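Local structure of SAM-dependent methyltransferase (Anabaena variabilis ATCC 29413, 3GGD) at residues D109-S121 / K141-L153. The protein probably transfers methyl groups from S-adenosyl-L-methionine to a substrate not yet identified, and binds the product S-adenosyl-L-homocysteine. Numbering follows the deposited sequence.
Sequences DGLVPEQAAQIHS and KRELLGQSLRILL. With SAH (S-adenosyl-L-homocysteine), chain E.
With OG anti to its own carbonyl carbon (chi1 -68°), Ser-148 donates to Gly-110 O (2.6 Å), approaching from above the carbonyl plane. The same OG accepts from a water that also donates to Val-112 O and weakly accepts from Ala-116 N, joining the turn and the start of helix 113-121 to the middle of helix 142-153. Leu-145 CA adds a CA-H...O contact to Gly-110 O (3.4 Å).

Beside these bonds, Gly-110 N donates an almost straight hydrogen bond to adenine N1 of S-adenosyl-L-homocysteine (2.8 Å). Asp-109 OD1 accepts from adenine N6 (3.0 Å) and, in an Asx turn, from Leu-111 N. Replacing Asp-109 by alanine would remove OD1, and adenine N6 and Leu-111 N would probably lose this shared acceptor, leaving the turn less firmly set.

Apolar side chains fill much of the interface. Leu-111 CD2 lies against Leu-144 CB (4.0 Å). Two knobs fit into holes: Pro-113 among Leu-144, Gln-147, Ser-148 and Ile-151, and Ile-151 among Pro-113, Ala-116, Ala-117 and His-120. Ala-116 CB packs on Leu-152 CG (3.9 Å), and Ile-119 CG2 touches Leu-152 CD2 (3.6 Å).

The His-120 ring meets Leu-152 O at its edge through CD2 (3.5 Å), while NE2 is hydrogen-bonded to Asp-125 OD1.

The helices run nearly parallel (8°), flanking strand 127-131 in sequence as in Rossmann-like methyltransferases; Leu-152 packs on strands 60-63 and 127-131, Ile-119 on strand 103-107.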
loop_
_atom_site.group_PDB
_atom_site.type_symbol
_atom_site.label_atom_id
_atom_site.label_comp_id
_atom_site.label_asym_id
_atom_site.label_seq_id
_atom_site.Cartn_x
_atom_site.Cartn_y
_atom_site.Cartn_z
ATOM N N ASP A 109 9.937 8.418 3.321
ATOM C CA ASP A 109 9.123 9.008 2.293
ATOM C C ASP A 109 9.556 8.486 0.936
ATOM O O ASP A 109 10.633 8.848 0.447
ATOM C CB ASP A 109 9.249 10.560 2.357
ATOM C CG ASP A 109 8.257 11.278 1.430
ATOM O OD1 ASP A 109 7.775 10.652 0.447
ATOM O OD2 ASP A 109 7.939 12.459 1.708
ATOM N N GLY A 110 8.686 7.680 0.317
ATOM C CA GLY A 110 8.933 7.090 -0.994
ATOM C C GLY A 110 9.146 8.085 -2.140
ATOM O O GLY A 110 9.676 7.715 -3.195
ATOM N N LEU A 111 8.749 9.347 -1.913
ATOM C CA LEU A 111 8.896 10.386 -2.910
ATOM C C LEU A 111 10.222 11.104 -2.733
ATOM O O LEU A 111 10.501 12.011 -3.474
ATOM C CB LEU A 111 7.705 11.369 -2.887
ATOM C CG LEU A 111 6.339 10.684 -3.114
ATOM C CD1 LEU A 111 5.207 11.786 -3.165
ATOM C CD2 LEU A 111 6.339 9.858 -4.397
ATOM N N VAL A 112 11.070 10.633 -1.813
ATOM C CA VAL A 112 12.405 11.227 -1.590
ATOM C C VAL A 112 13.411 10.078 -1.672
ATOM O O VAL A 112 13.755 9.481 -0.640
ATOM C CB VAL A 112 12.490 11.977 -0.231
ATOM C CG1 VAL A 112 13.855 12.769 -0.082
ATOM C CG2 VAL A 112 11.324 12.972 -0.079
ATOM N N PRO A 113 13.839 9.720 -2.901
ATOM C CA PRO A 113 14.638 8.497 -3.097
ATOM C C PRO A 113 15.961 8.421 -2.347
ATOM O O PRO A 113 16.418 7.347 -2.088
ATOM C CB PRO A 113 14.835 8.433 -4.624
ATOM C CG PRO A 113 13.587 9.161 -5.151
ATOM C CD PRO A 113 13.562 10.362 -4.194
ATOM N N GLU A 114 16.518 9.535 -1.945
ATOM C CA GLU A 114 17.699 9.527 -1.087
ATOM C C GLU A 114 17.457 8.770 0.245
ATOM O O GLU A 114 18.383 8.182 0.802
ATOM C CB GLU A 114 18.122 10.960 -0.794
ATOM C CG GLU A 114 19.272 11.049 0.197
ATOM N N GLN A 115 16.231 8.785 0.749
ATOM C CA GLN A 115 15.936 8.055 1.978
ATOM C C GLN A 115 16.025 6.541 1.728
ATOM O O GLN A 115 16.572 5.788 2.534
ATOM C CB GLN A 115 14.570 8.482 2.516
ATOM C CG GLN A 115 14.569 9.964 2.921
ATOM C CD GLN A 115 13.288 10.444 3.552
ATOM O OE1 GLN A 115 12.450 9.644 3.975
ATOM N NE2 GLN A 115 13.128 11.765 3.630
ATOM N N ALA A 116 15.516 6.094 0.587
ATOM C CA ALA A 116 15.677 4.704 0.195
ATOM C C ALA A 116 17.154 4.327 0.034
ATOM O O ALA A 116 17.563 3.232 0.427
ATOM C CB ALA A 116 14.826 4.395 -1.105
ATOM N N ALA A 117 17.953 5.217 -0.567
ATOM C CA ALA A 117 19.365 4.985 -0.713
ATOM C C ALA A 117 20.012 4.776 0.670
ATOM O O ALA A 117 20.864 3.907 0.833
ATOM C CB ALA A 117 20.073 6.194 -1.498
ATOM N N GLN A 118 19.599 5.563 1.658
ATOM C CA GLN A 118 20.164 5.454 3.010
ATOM C C GLN A 118 19.842 4.071 3.597
ATOM O O GLN A 118 20.744 3.349 4.026
ATOM C CB GLN A 118 19.626 6.573 3.915
ATOM C CG GLN A 118 20.123 6.521 5.354
ATOM C CD GLN A 118 21.624 6.568 5.482
ATOM O OE1 GLN A 118 22.264 7.449 4.918
ATOM N NE2 GLN A 118 22.199 5.622 6.240
ATOM N N ILE A 119 18.585 3.692 3.539
ATOM C CA ILE A 119 18.146 2.393 4.030
ATOM C C ILE A 119 18.924 1.241 3.344
ATOM O O ILE A 119 19.466 0.348 4.001
ATOM C CB ILE A 119 16.633 2.197 3.763
ATOM C CG1 ILE A 119 15.797 2.997 4.761
ATOM C CG2 ILE A 119 16.245 0.729 3.938
ATOM C CD1 ILE A 119 15.599 2.253 6.085
ATOM N N HIS A 120 18.980 1.262 2.008
ATOM C CA HIS A 120 19.652 0.191 1.293
ATOM C C HIS A 120 21.147 0.154 1.684
ATOM O O HIS A 120 21.733 -0.927 1.727
ATOM C CB HIS A 120 19.462 0.278 -0.245
ATOM C CG HIS A 120 20.064 -0.872 -0.984
ATOM N ND1 HIS A 120 21.409 -0.954 -1.264
ATOM C CD2 HIS A 120 19.504 -1.996 -1.491
ATOM C CE1 HIS A 120 21.657 -2.097 -1.890
ATOM N NE2 HIS A 120 20.511 -2.745 -2.053
ATOM N N SER A 121 21.763 1.308 1.948
ATOM C CA SER A 121 23.182 1.316 2.307
ATOM C C SER A 121 23.381 0.581 3.652
ATOM O O SER A 121 24.450 0.028 3.898
ATOM C CB SER A 121 23.767 2.714 2.396
ATOM O OG SER A 121 23.275 3.422 3.526
ATOM N N LYS A 141 3.941 12.054 -9.631
ATOM C CA LYS A 141 4.908 11.751 -8.601
ATOM C C LYS A 141 5.278 10.284 -8.554
ATOM O O LYS A 141 6.135 9.887 -7.759
ATOM C CB LYS A 141 4.355 12.207 -7.252
ATOM C CG LYS A 141 4.350 13.748 -7.193
ATOM C CD LYS A 141 3.400 14.230 -6.153
ATOM C CE LYS A 141 3.373 15.817 -6.033
ATOM N NZ LYS A 141 2.138 16.215 -5.206
ATOM N N ARG A 142 4.650 9.480 -9.402
ATOM C CA ARG A 142 4.837 8.031 -9.348
ATOM C C ARG A 142 6.248 7.555 -9.684
ATOM O O ARG A 142 6.692 6.563 -9.130
ATOM C CB ARG A 142 3.819 7.300 -10.231
ATOM C CG ARG A 142 2.423 7.303 -9.617
ATOM C CD ARG A 142 1.394 6.643 -10.526
ATOM N NE ARG A 142 0.076 6.556 -9.871
ATOM C CZ ARG A 142 -0.930 5.787 -10.303
ATOM N NH1 ARG A 142 -0.779 5.032 -11.389
ATOM N NH2 ARG A 142 -2.082 5.769 -9.635
ATOM N N GLU A 143 6.933 8.260 -10.567
ATOM C CA GLU A 143 8.276 7.863 -10.953
ATOM C C GLU A 143 9.223 7.919 -9.742
ATOM O O GLU A 143 10.093 7.090 -9.631
ATOM C CB GLU A 143 8.776 8.721 -12.137
ATOM C CG GLU A 143 10.310 8.684 -12.396
ATOM C CD GLU A 143 10.901 7.303 -12.859
ATOM O OE1 GLU A 143 10.148 6.367 -13.243
ATOM O OE2 GLU A 143 12.158 7.182 -12.853
ATOM N N LEU A 144 9.020 8.876 -8.837
ATOM C CA LEU A 144 9.832 9.013 -7.636
ATOM C C LEU A 144 9.669 7.773 -6.764
ATOM O O LEU A 144 10.652 7.212 -6.253
ATOM C CB LEU A 144 9.447 10.293 -6.876
ATOM C CG LEU A 144 9.811 11.636 -7.539
ATOM C CD1 LEU A 144 9.079 12.821 -6.877
ATOM C CD2 LEU A 144 11.345 11.890 -7.533
ATOM N N LEU A 145 8.429 7.302 -6.619
ATOM C CA LEU A 145 8.209 6.120 -5.809
ATOM C C LEU A 145 8.872 4.894 -6.510
ATOM O O LEU A 145 9.496 4.035 -5.855
ATOM C CB LEU A 145 6.708 5.891 -5.567
ATOM C CG LEU A 145 6.315 4.669 -4.716
ATOM C CD1 LEU A 145 7.045 4.633 -3.389
ATOM C CD2 LEU A 145 4.765 4.586 -4.511
ATOM N N GLY A 146 8.726 4.808 -7.832
ATOM C CA GLY A 146 9.398 3.734 -8.579
ATOM C C GLY A 146 10.915 3.762 -8.312
ATOM O O GLY A 146 11.524 2.716 -8.092
ATOM N N GLN A 147 11.520 4.949 -8.327
ATOM C CA GLN A 147 12.965 5.094 -7.997
ATOM C C GLN A 147 13.281 4.497 -6.597
ATOM O O GLN A 147 14.194 3.669 -6.448
ATOM C CB GLN A 147 13.389 6.545 -8.075
ATOM C CG GLN A 147 13.373 7.100 -9.500
ATOM C CD GLN A 147 13.711 8.582 -9.564
ATOM O OE1 GLN A 147 13.330 9.251 -10.491
ATOM N NE2 GLN A 147 14.417 9.077 -8.608
ATOM N N SER A 148 12.506 4.896 -5.590
ATOM C CA SER A 148 12.701 4.386 -4.247
ATOM C C SER A 148 12.648 2.868 -4.188
ATOM O O SER A 148 13.495 2.218 -3.569
ATOM C CB SER A 148 11.690 5.026 -3.293
ATOM O OG SER A 148 11.946 6.427 -3.124
ATOM N N LEU A 149 11.648 2.292 -4.832
ATOM C CA LEU A 149 11.466 0.869 -4.817
ATOM C C LEU A 149 12.616 0.126 -5.499
ATOM O O LEU A 149 13.065 -0.890 -5.003
ATOM C CB LEU A 149 10.087 0.506 -5.421
ATOM C CG LEU A 149 8.897 1.028 -4.573
ATOM C CD1 LEU A 149 7.543 0.982 -5.340
ATOM C CD2 LEU A 149 8.721 0.306 -3.178
ATOM N N ARG A 150 13.066 0.648 -6.635
ATOM C CA ARG A 150 14.148 0.099 -7.406
ATOM C C ARG A 150 15.418 0.072 -6.531
ATOM O O ARG A 150 16.158 -0.904 -6.533
ATOM C CB ARG A 150 14.378 0.967 -8.673
ATOM C CG ARG A 150 15.609 0.569 -9.490
ATOM C CD ARG A 150 15.873 1.400 -10.735
ATOM N NE ARG A 150 14.817 1.102 -11.687
ATOM C CZ ARG A 150 13.702 1.800 -11.873
ATOM N NH1 ARG A 150 13.480 2.968 -11.257
ATOM N NH2 ARG A 150 12.795 1.313 -12.708
ATOM N N ILE A 151 15.655 1.155 -5.803
ATOM C CA ILE A 151 16.795 1.268 -4.921
ATOM C C ILE A 151 16.715 0.208 -3.794
ATOM O O ILE A 151 17.694 -0.512 -3.543
ATOM C CB ILE A 151 16.871 2.678 -4.308
ATOM C CG1 ILE A 151 17.225 3.722 -5.394
ATOM C CG2 ILE A 151 17.901 2.713 -3.162
ATOM C CD1 ILE A 151 16.985 5.201 -4.956
ATOM N N LEU A 152 15.555 0.067 -3.159
ATOM C CA LEU A 152 15.448 -0.897 -2.057
ATOM C C LEU A 152 15.629 -2.379 -2.476
ATOM O O LEU A 152 16.213 -3.212 -1.718
ATOM C CB LEU A 152 14.100 -0.732 -1.352
ATOM C CG LEU A 152 13.880 0.600 -0.616
ATOM C CD1 LEU A 152 12.402 0.786 -0.184
ATOM C CD2 LEU A 152 14.870 0.768 0.598
ATOM N N LEU A 153 15.095 -2.713 -3.662
ATOM C CA LEU A 153 15.117 -4.071 -4.172
ATOM C C LEU A 153 16.486 -4.528 -4.664
ATOM O O LEU A 153 16.860 -5.711 -4.525
ATOM C CB LEU A 153 14.128 -4.189 -5.336
ATOM C CG LEU A 153 12.643 -4.137 -4.930
ATOM C CD1 LEU A 153 11.737 -3.763 -6.121
ATOM C CD2 LEU A 153 12.201 -5.466 -4.239
HETATM N N SAH E . -0.178 -1.084 3.452
HETATM C CA SAH E . -1.070 -0.609 4.542
HETATM C CB SAH E . -1.564 0.840 4.352
HETATM C CG SAH E . -2.304 1.220 3.056
HETATM S SD SAH E . -2.891 2.924 3.051
HETATM C C SAH E . -2.269 -1.528 4.727
HETATM O O SAH E . -2.898 -1.533 5.815
HETATM O OXT SAH E . -2.647 -2.253 3.807
HETATM C "C5'" SAH E . -1.576 3.727 2.179
HETATM C "C4'" SAH E . -0.332 3.992 3.078
HETATM O "O4'" SAH E . 0.711 4.619 2.294
HETATM C "C3'" SAH E . -0.536 4.937 4.276
HETATM O "O3'" SAH E . -0.102 4.367 5.499
HETATM C "C2'" SAH E . 0.330 6.149 3.957
HETATM O "O2'" SAH E . 0.786 6.919 5.089
HETATM C "C1'" SAH E . 1.428 5.538 3.106
HETATM N N9 SAH E . 2.153 6.512 2.281
HETATM C C8 SAH E . 1.571 7.518 1.573
HETATM N N7 SAH E . 2.509 8.209 0.903
HETATM C C5 SAH E . 3.711 7.632 1.205
HETATM C C6 SAH E . 5.099 7.928 0.867
HETATM N N6 SAH E . 5.302 8.998 0.064
HETATM N N1 SAH E . 6.090 7.176 1.368
HETATM C C2 SAH E . 5.806 6.127 2.206
HETATM N N3 SAH E . 4.554 5.835 2.556
HETATM C C4 SAH E . 3.495 6.546 2.123
HETATM O O HOH W 1 12.664 6.699 -0.419
#